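Local atomic coordinates of tyrosine aminotransferase (Leishmania infantum, PDB entry 4IX8), a protein that probably catalyses the pyridoxal phosphate-dependent transfer of the amino group of L-tyrosine to 2-oxoglutarate. Residues Gln148-Ala153 with Leu275-Thr280; Asn139-Ser144 with Gly309-Thr314. All coordinates share one frame; numbering follows the deposited sequence.

Interaction 1: Gln148-Ala153 with Leu275-Thr280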
ATOM      1  N   GLN A 148      -2.283   0.476   5.428  1.00 32.12           N
ATOM      2  CA  GLN A 148      -2.902  -0.735   4.881  1.00 28.48           C
ATOM      3  C   GLN A 148      -3.560  -1.543   6.001  1.00 27.12           C
ATOM      4  O   GLN A 148      -4.638  -2.139   5.817  1.00 26.22           O
ATOM      5  CB  GLN A 148      -1.892  -1.639   4.149  1.00 30.02           C
ATOM      6  CG  GLN A 148      -2.643  -2.704   3.285  1.00 29.62           C
ATOM      7  CD  GLN A 148      -1.853  -3.967   2.994  1.00 27.76           C
ATOM      8  OE1 GLN A 148      -0.797  -4.221   3.571  1.00 29.83           O
ATOM      9  NE2 GLN A 148      -2.354  -4.752   2.071  1.00 34.30           N
ATOM     10  N   ALA A 149      -2.927  -1.557   7.177  1.00 26.87           N
ATOM     11  CA  ALA A 149      -3.499  -2.309   8.286  1.00 29.43           C
ATOM     12  C   ALA A 149      -4.904  -1.809   8.586  1.00 32.89           C
ATOM     13  O   ALA A 149      -5.798  -2.612   8.900  1.00 31.82           O
ATOM     14  CB  ALA A 149      -2.647  -2.202   9.506  1.00 25.37           C
ATOM     15  N   ILE A 150      -5.117  -0.512   8.408  1.00 22.57           N
ATOM     16  CA  ILE A 150      -6.438   0.074   8.605  1.00 23.78           C
ATOM     17  C   ILE A 150      -7.403  -0.376   7.534  1.00 23.07           C
ATOM     18  O   ILE A 150      -8.521  -0.716   7.821  1.00 21.48           O
ATOM     19  CB  ILE A 150      -6.362   1.576   8.614  1.00 24.27           C
ATOM     20  CG1 ILE A 150      -5.658   2.019   9.910  1.00 23.86           C
ATOM     21  CG2 ILE A 150      -7.765   2.198   8.551  1.00 22.92           C
ATOM     22  CD1 ILE A 150      -5.260   3.538   9.969  1.00 26.86           C
ATOM     23  N   VAL A 151      -6.970  -0.355   6.280  1.00 31.50           N
ATOM     24  CA  VAL A 151      -7.798  -0.871   5.200  1.00 26.16           C
ATOM     25  C   VAL A 151      -8.214  -2.302   5.458  1.00 24.79           C
ATOM     26  O   VAL A 151      -9.389  -2.636   5.358  1.00 27.76           O
ATOM     27  CB  VAL A 151      -7.059  -0.814   3.857  1.00 32.27           C
ATOM     28  CG1 VAL A 151      -7.868  -1.564   2.748  1.00 24.42           C
ATOM     29  CG2 VAL A 151      -6.832   0.632   3.483  1.00 25.06           C
ATOM     30  N   LEU A 152      -7.240  -3.161   5.755  1.00 27.63           N
ATOM     31  CA  LEU A 152      -7.527  -4.579   5.940  1.00 22.51           C
ATOM     32  C   LEU A 152      -8.454  -4.802   7.122  1.00 26.61           C
ATOM     33  O   LEU A 152      -9.391  -5.576   7.051  1.00 25.51           O
ATOM     34  CB  LEU A 152      -6.232  -5.352   6.167  1.00 25.62           C
ATOM     35  CG  LEU A 152      -5.321  -5.398   4.971  1.00 30.98           C
ATOM     36  CD1 LEU A 152      -3.971  -5.901   5.411  1.00 34.69           C
ATOM     37  CD2 LEU A 152      -5.895  -6.258   3.844  1.00 24.04           C
ATOM     38  N   ALA A 153      -8.215  -4.106   8.221  1.00 21.96           N
ATOM     39  CA  ALA A 153      -9.051  -4.297   9.395  1.00 28.03           C
ATOM     40  C   ALA A 153     -10.514  -3.945   9.096  1.00 31.27           C
ATOM     41  O   ALA A 153     -11.432  -4.707   9.420  1.00 32.31           O
ATOM     42  CB  ALA A 153      -8.523  -3.469  10.571  1.00 21.79           C
ATOM     43  N   LEU A 275      -7.790  -5.668  18.072  1.00 27.38           N
ATOM     44  CA  LEU A 275      -6.830  -5.630  16.958  1.00 24.63           C
ATOM     45  C   LEU A 275      -5.908  -4.405  17.132  1.00 26.37           C
ATOM     46  O   LEU A 275      -6.332  -3.254  17.077  1.00 27.16           O
ATOM     47  CB  LEU A 275      -7.554  -5.587  15.613  1.00 23.80           C
ATOM     48  CG  LEU A 275      -6.698  -5.685  14.358  1.00 24.23           C
ATOM     49  CD1 LEU A 275      -6.201  -7.095  14.161  1.00 24.80           C
ATOM     50  CD2 LEU A 275      -7.431  -5.142  13.102  1.00 31.02           C
ATOM     51  N   ILE A 276      -4.645  -4.674  17.365  1.00 27.03           N
ATOM     52  CA  ILE A 276      -3.659  -3.643  17.623  1.00 25.63           C
ATOM     53  C   ILE A 276      -2.930  -3.326  16.342  1.00 26.66           C
ATOM     54  O   ILE A 276      -2.438  -4.230  15.689  1.00 33.64           O
ATOM     55  CB  ILE A 276      -2.683  -4.105  18.661  1.00 26.92           C
ATOM     56  CG1 ILE A 276      -3.438  -4.416  19.942  1.00 34.89           C
ATOM     57  CG2 ILE A 276      -1.626  -3.063  18.902  1.00 37.23           C
ATOM     58  CD1 ILE A 276      -2.610  -4.988  20.995  1.00 35.30           C
ATOM     59  N   LEU A 277      -2.865  -2.043  15.991  1.00 30.04           N
ATOM     60  CA  LEU A 277      -2.125  -1.567  14.812  1.00 24.89           C
ATOM     61  C   LEU A 277      -0.887  -0.864  15.336  1.00 30.11           C
ATOM     62  O   LEU A 277      -0.973  -0.102  16.286  1.00 34.67           O
ATOM     63  CB  LEU A 277      -2.974  -0.624  13.959  1.00 24.56           C
ATOM     64  CG  LEU A 277      -4.424  -1.102  13.759  1.00 27.79           C
ATOM     65  CD1 LEU A 277      -5.181  -0.185  12.833  1.00 28.33           C
ATOM     66  CD2 LEU A 277      -4.444  -2.530  13.205  1.00 28.21           C
ATOM     67  N   GLY A 278       0.270  -1.143  14.738  1.00 26.21           N
ATOM     68  CA  GLY A 278       1.522  -0.575  15.192  1.00 27.09           C
ATOM     69  C   GLY A 278       2.560  -0.768  14.126  1.00 27.55           C
ATOM     70  O   GLY A 278       2.224  -1.236  13.037  1.00 30.34           O
ATOM     71  N   GLY A 279       3.801  -0.378  14.418  1.00 28.50           N
ATOM     72  CA  GLY A 279       4.881  -0.483  13.467  1.00 29.14           C
ATOM     73  C   GLY A 279       6.077   0.354  13.895  1.00 31.07           C
ATOM     74  O   GLY A 279       6.141   0.846  15.036  1.00 32.29           O
ATOM     75  N   THR A 280       6.999   0.583  12.960  1.00 30.74           N
ATOM     76  CA  THR A 280       8.230   1.282  13.260  1.00 31.88           C
ATOM     77  C   THR A 280       8.277   2.640  12.587  1.00 31.77           C
ATOM     78  O   THR A 280       9.209   3.361  12.804  1.00 32.72           O
ATOM     79  CB  THR A 280       9.478   0.514  12.789  1.00 33.91           C
ATOM     80  OG1 THR A 280       9.453   0.420  11.359  1.00 32.86           O
ATOM     81  CG2 THR A 280       9.571  -0.881  13.415  1.00 39.70           C
TER
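Leu275 and Leu277 point from one face of strand 274-279 toward the helix that lies over it, meeting Ala153, Ala149 and Ile150. This is helix-on-sheet packing in the large domain of a fold-type I aminotransferase. The two short axes run nearly antiparallel, at 162°, and approach to 9.3 Å, so successive leucines along the strand meet successively earlier turns of the helix.

Leu275 comes first. Its CG lies opposite the backbone N (chi1 -174°), and its CD2 branch runs up to the methyl of Ala153. The Ala153 CB to Leu275 CD2 separation is 3.2 Å, tighter than two methyl carbons normally pack, so its exact value is doubtful. The carbonyl oxygen of Ala153 is hydrogen-bonded to Trp306 NE1.

Ile276 bonds through its backbone to Ile295 of antiparallel strand 292-297, while Leu275 and Leu277 bond on the other side to Ser248 of strand 246-249. Leu277 then sends its two methyl branches to two residues of the helix. Here chi1 is -43°, setting CG beside the backbone N. Leu277 CD2 lies 4.1 Å from Ala149 CB. Ala149 CA and Leu277 CA are 6.7 Å apart, the closest backbone approach of the two segments. The leucine side chain also touches Tyr174 of helix 173-181, as Ile150 does.

The side chains of Leu277 and Ile150 cross at about a right angle, and Leu277 CD1 sits 3.7 Å from the methylene carbon CG1 of Ile150, rather than against its terminal methyl.

Interaction 2: Asn139-Ser144 with Gly309-Thr314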
ATOM      1  N   ASN A 139      -1.317 -14.692  14.678  1.00 35.34           N
ATOM      2  CA  ASN A 139      -2.311 -13.592  14.653  1.00 33.16           C
ATOM      3  C   ASN A 139      -1.729 -12.231  14.324  1.00 35.90           C
ATOM      4  O   ASN A 139      -2.393 -11.197  14.510  1.00 31.02           O
ATOM      5  CB  ASN A 139      -3.004 -13.486  16.015  1.00 34.56           C
ATOM      6  CG  ASN A 139      -3.799 -14.728  16.346  1.00 43.53           C
ATOM      7  OD1 ASN A 139      -4.388 -15.337  15.468  1.00 42.07           O
ATOM      8  ND2 ASN A 139      -3.766 -15.142  17.595  1.00 53.17           N
ATOM      9  N   VAL A 140      -0.501 -12.249  13.817  1.00 31.77           N
ATOM     10  CA  VAL A 140       0.168 -11.060  13.321  1.00 33.26           C
ATOM     11  C   VAL A 140       0.106 -11.009  11.802  1.00 32.55           C
ATOM     12  O   VAL A 140       0.423 -11.986  11.134  1.00 30.53           O
ATOM     13  CB  VAL A 140       1.692 -11.023  13.722  1.00 32.39           C
ATOM     14  CG1 VAL A 140       2.375  -9.790  13.127  1.00 31.78           C
ATOM     15  CG2 VAL A 140       1.865 -11.038  15.213  1.00 31.99           C
ATOM     16  N   ILE A 141      -0.189  -9.827  11.269  1.00 32.55           N
ATOM     17  CA  ILE A 141      -0.156  -9.613   9.839  1.00 32.67           C
ATOM     18  C   ILE A 141       0.747  -8.428   9.541  1.00 34.43           C
ATOM     19  O   ILE A 141       0.612  -7.368  10.150  1.00 33.44           O
ATOM     20  CB  ILE A 141      -1.569  -9.369   9.246  1.00 32.34           C
ATOM     21  CG1 ILE A 141      -2.458 -10.582   9.494  1.00 29.50           C
ATOM     22  CG2 ILE A 141      -1.469  -9.135   7.751  1.00 27.72           C
ATOM     23  CD1 ILE A 141      -3.885 -10.408   9.089  1.00 30.68           C
ATOM     24  N   ILE A 142       1.686  -8.632   8.610  1.00 29.70           N
ATOM     25  CA  ILE A 142       2.557  -7.567   8.192  1.00 29.06           C
ATOM     26  C   ILE A 142       1.841  -6.823   7.056  1.00 31.23           C
ATOM     27  O   ILE A 142       1.297  -7.433   6.143  1.00 34.53           O
ATOM     28  CB  ILE A 142       3.923  -8.086   7.737  1.00 31.63           C
ATOM     29  CG1 ILE A 142       4.548  -8.969   8.820  1.00 33.23           C
ATOM     30  CG2 ILE A 142       4.863  -6.916   7.405  1.00 30.67           C
ATOM     31  CD1 ILE A 142       4.667  -8.301  10.186  1.00 31.30           C
ATOM     32  N   THR A 143       1.820  -5.498   7.163  1.00 28.90           N
ATOM     33  CA  THR A 143       1.030  -4.633   6.293  1.00 28.79           C
ATOM     34  C   THR A 143       1.882  -3.534   5.668  1.00 30.83           C
ATOM     35  O   THR A 143       2.959  -3.215   6.180  1.00 28.77           O
ATOM     36  CB  THR A 143      -0.128  -3.957   7.070  1.00 28.23           C
ATOM     37  OG1 THR A 143       0.404  -3.163   8.163  1.00 30.81           O
ATOM     38  CG2 THR A 143      -1.094  -4.987   7.625  1.00 25.46           C
ATOM     39  N   SER A 144       1.379  -2.928   4.594  1.00 34.20           N
ATOM     40  CA  SER A 144       2.110  -1.879   3.894  1.00 29.01           C
ATOM     41  C   SER A 144       1.859  -0.541   4.607  1.00 34.27           C
ATOM     42  O   SER A 144       1.097   0.324   4.144  1.00 26.48           O
ATOM     43  CB  SER A 144       1.715  -1.835   2.416  1.00 28.67           C
ATOM     44  OG  SER A 144       2.380  -0.780   1.723  1.00 28.35           O
ATOM     45  N   GLY A 309     -10.404 -13.290   7.046  1.00 33.12           N
ATOM     46  CA  GLY A 309     -10.756 -12.269   6.071  1.00 30.56           C
ATOM     47  C   GLY A 309      -9.593 -11.326   5.748  1.00 31.92           C
ATOM     48  O   GLY A 309      -9.273 -11.080   4.577  1.00 30.99           O
ATOM     49  N   MET A 310      -8.926 -10.835   6.786  1.00 26.19           N
ATOM     50  CA  MET A 310      -7.778  -9.915   6.592  1.00 31.35           C
ATOM     51  C   MET A 310      -6.672 -10.600   5.792  1.00 27.21           C
ATOM     52  O   MET A 310      -6.141 -10.051   4.815  1.00 30.56           O
ATOM     53  CB  MET A 310      -7.261  -9.440   7.941  1.00 24.35           C
ATOM     54  CG  MET A 310      -8.234  -8.548   8.602  1.00 23.53           C
ATOM     55  SD  MET A 310      -7.527  -7.638  10.010  1.00 31.00           S
ATOM     56  CE  MET A 310      -7.537  -8.881  11.334  1.00 33.58           C
ATOM     57  N   GLU A 311      -6.415 -11.848   6.147  1.00 27.67           N
ATOM     58  CA  GLU A 311      -5.436 -12.641   5.445  1.00 33.28           C
ATOM     59  C   GLU A 311      -5.756 -12.771   3.990  1.00 35.72           C
ATOM     60  O   GLU A 311      -4.890 -12.616   3.127  1.00 38.37           O
ATOM     61  CB  GLU A 311      -5.338 -14.021   6.043  1.00 31.61           C
ATOM     62  CG  GLU A 311      -4.720 -14.041   7.394  1.00 45.95           C
ATOM     63  CD  GLU A 311      -4.473 -15.457   7.889  1.00 60.67           C
ATOM     64  OE1 GLU A 311      -3.960 -16.265   7.069  1.00 68.99           O
ATOM     65  OE2 GLU A 311      -4.766 -15.751   9.077  1.00 62.70           O
ATOM     66  N   ARG A 312      -6.994 -13.105   3.711  1.00 27.34           N
ATOM     67  CA  ARG A 312      -7.382 -13.252   2.329  1.00 33.84           C
ATOM     68  C   ARG A 312      -7.139 -11.979   1.563  1.00 33.63           C
ATOM     69  O   ARG A 312      -6.669 -12.025   0.417  1.00 29.70           O
ATOM     70  CB  ARG A 312      -8.858 -13.632   2.197  1.00 31.14           C
ATOM     71  CG  ARG A 312      -9.141 -15.008   2.643  1.00 33.68           C
ATOM     72  CD  ARG A 312     -10.577 -15.388   2.302  1.00 35.14           C
ATOM     73  NE  ARG A 312     -10.821 -16.753   2.764  1.00 52.88           N
ATOM     74  CZ  ARG A 312     -11.930 -17.438   2.567  1.00 55.93           C
ATOM     75  NH1 ARG A 312     -12.951 -16.887   1.926  1.00 65.09           N
ATOM     76  NH2 ARG A 312     -12.015 -18.670   3.032  1.00 55.82           N
ATOM     77  N   LEU A 313      -7.466 -10.854   2.196  1.00 31.17           N
ATOM     78  CA  LEU A 313      -7.364  -9.541   1.547  1.00 34.32           C
ATOM     79  C   LEU A 313      -5.916  -9.037   1.355  1.00 30.51           C
ATOM     80  O   LEU A 313      -5.677  -8.181   0.495  1.00 28.49           O
ATOM     81  CB  LEU A 313      -8.154  -8.494   2.344  1.00 31.68           C
ATOM     82  CG  LEU A 313      -9.689  -8.597   2.265  1.00 32.60           C
ATOM     83  CD1 LEU A 313     -10.336  -7.468   3.046  1.00 29.00           C
ATOM     84  CD2 LEU A 313     -10.181  -8.535   0.857  1.00 29.57           C
ATOM     85  N   THR A 314      -4.943  -9.622   2.043  1.00 31.62           N
ATOM     86  CA  THR A 314      -3.549  -9.284   1.742  1.00 32.31           C
ATOM     87  C   THR A 314      -3.168  -9.763   0.358  1.00 37.27           C
ATOM     88  O   THR A 314      -2.159  -9.336  -0.207  1.00 35.86           O
ATOM     89  CB  THR A 314      -2.564  -9.906   2.726  1.00 30.07           C
ATOM     90  OG1 THR A 314      -2.616 -11.341   2.637  1.00 29.52           O
ATOM     91  CG2 THR A 314      -2.856  -9.461   4.119  1.00 26.91           C
TER
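Glu311 meets Ile141 through its aliphatic CG, and its flat carboxylate plays no part in the touch: Glu311 CG is 4.1 Å from Ile141 CD1, and the extended chain carries both oxygens beyond the isoleucine. The other flat group is the Glu311 carbonyl, and its partners lie within segment 309-314. Thr314 OG1 donates to Glu311 O over 2.7 Å. The donor is tilted only 17° from the carbonyl plane, with a C=O...donor angle of 142°. The same oxygen also accepts the backbone Thr314 N.

The contact itself is a single isoleucine spread over 309-314. Strand 140-143 is the outermost strand, within this chain, of the large-domain sheet of the fold-type I aminotransferase, and helix 304-313 runs past it. With CG1 beside the backbone N (chi1 -61°) and the chain extended beyond it, Ile141 CD1 meets Met310 CB at 3.7 Å. The second branch goes to the threonine, with Ile141 CG2 3.9 Å from Thr314 CG2. The three side chains lie obliquely across the isoleucine.

Thr314 divides its labour. Its methyl faces the strand, while its hydroxyl, turned between the backbone N and carbonyl carbon, serves Glu311 O and is also hydrogen-bonded to Thr108 OG1. Met310 reaches on to Ala156 of helix 145-157.

No hydrogen bond joins the two segments. Their cohesion is therefore apolar, and the buried threonine hydroxyl has its polar needs met by Glu311 O and by Thr108, so that only hydrocarbon is presented to Ile141.

The two contacts are centred about 9 Å apart and reach the same mixed sheet. Strand 140-143 leads straight into helix 145-157, and the order of segments along the chain is 139-144, 148-153, 275-280, 309-314; interaction 1 is nested inside the loop that interaction 2 closes. In the sheet, strand 292-297 separates 140-143 from 274-279. Leu152 CD2 packs 3.5 Å from Leu313 CB, joining the helices. The predicted cofactor lysine, Lys282, follows two residues after 275-280, consistent with this strand leading to the active site. Both contacts also touch the second subunit, as where Val151 packs on its Leu316.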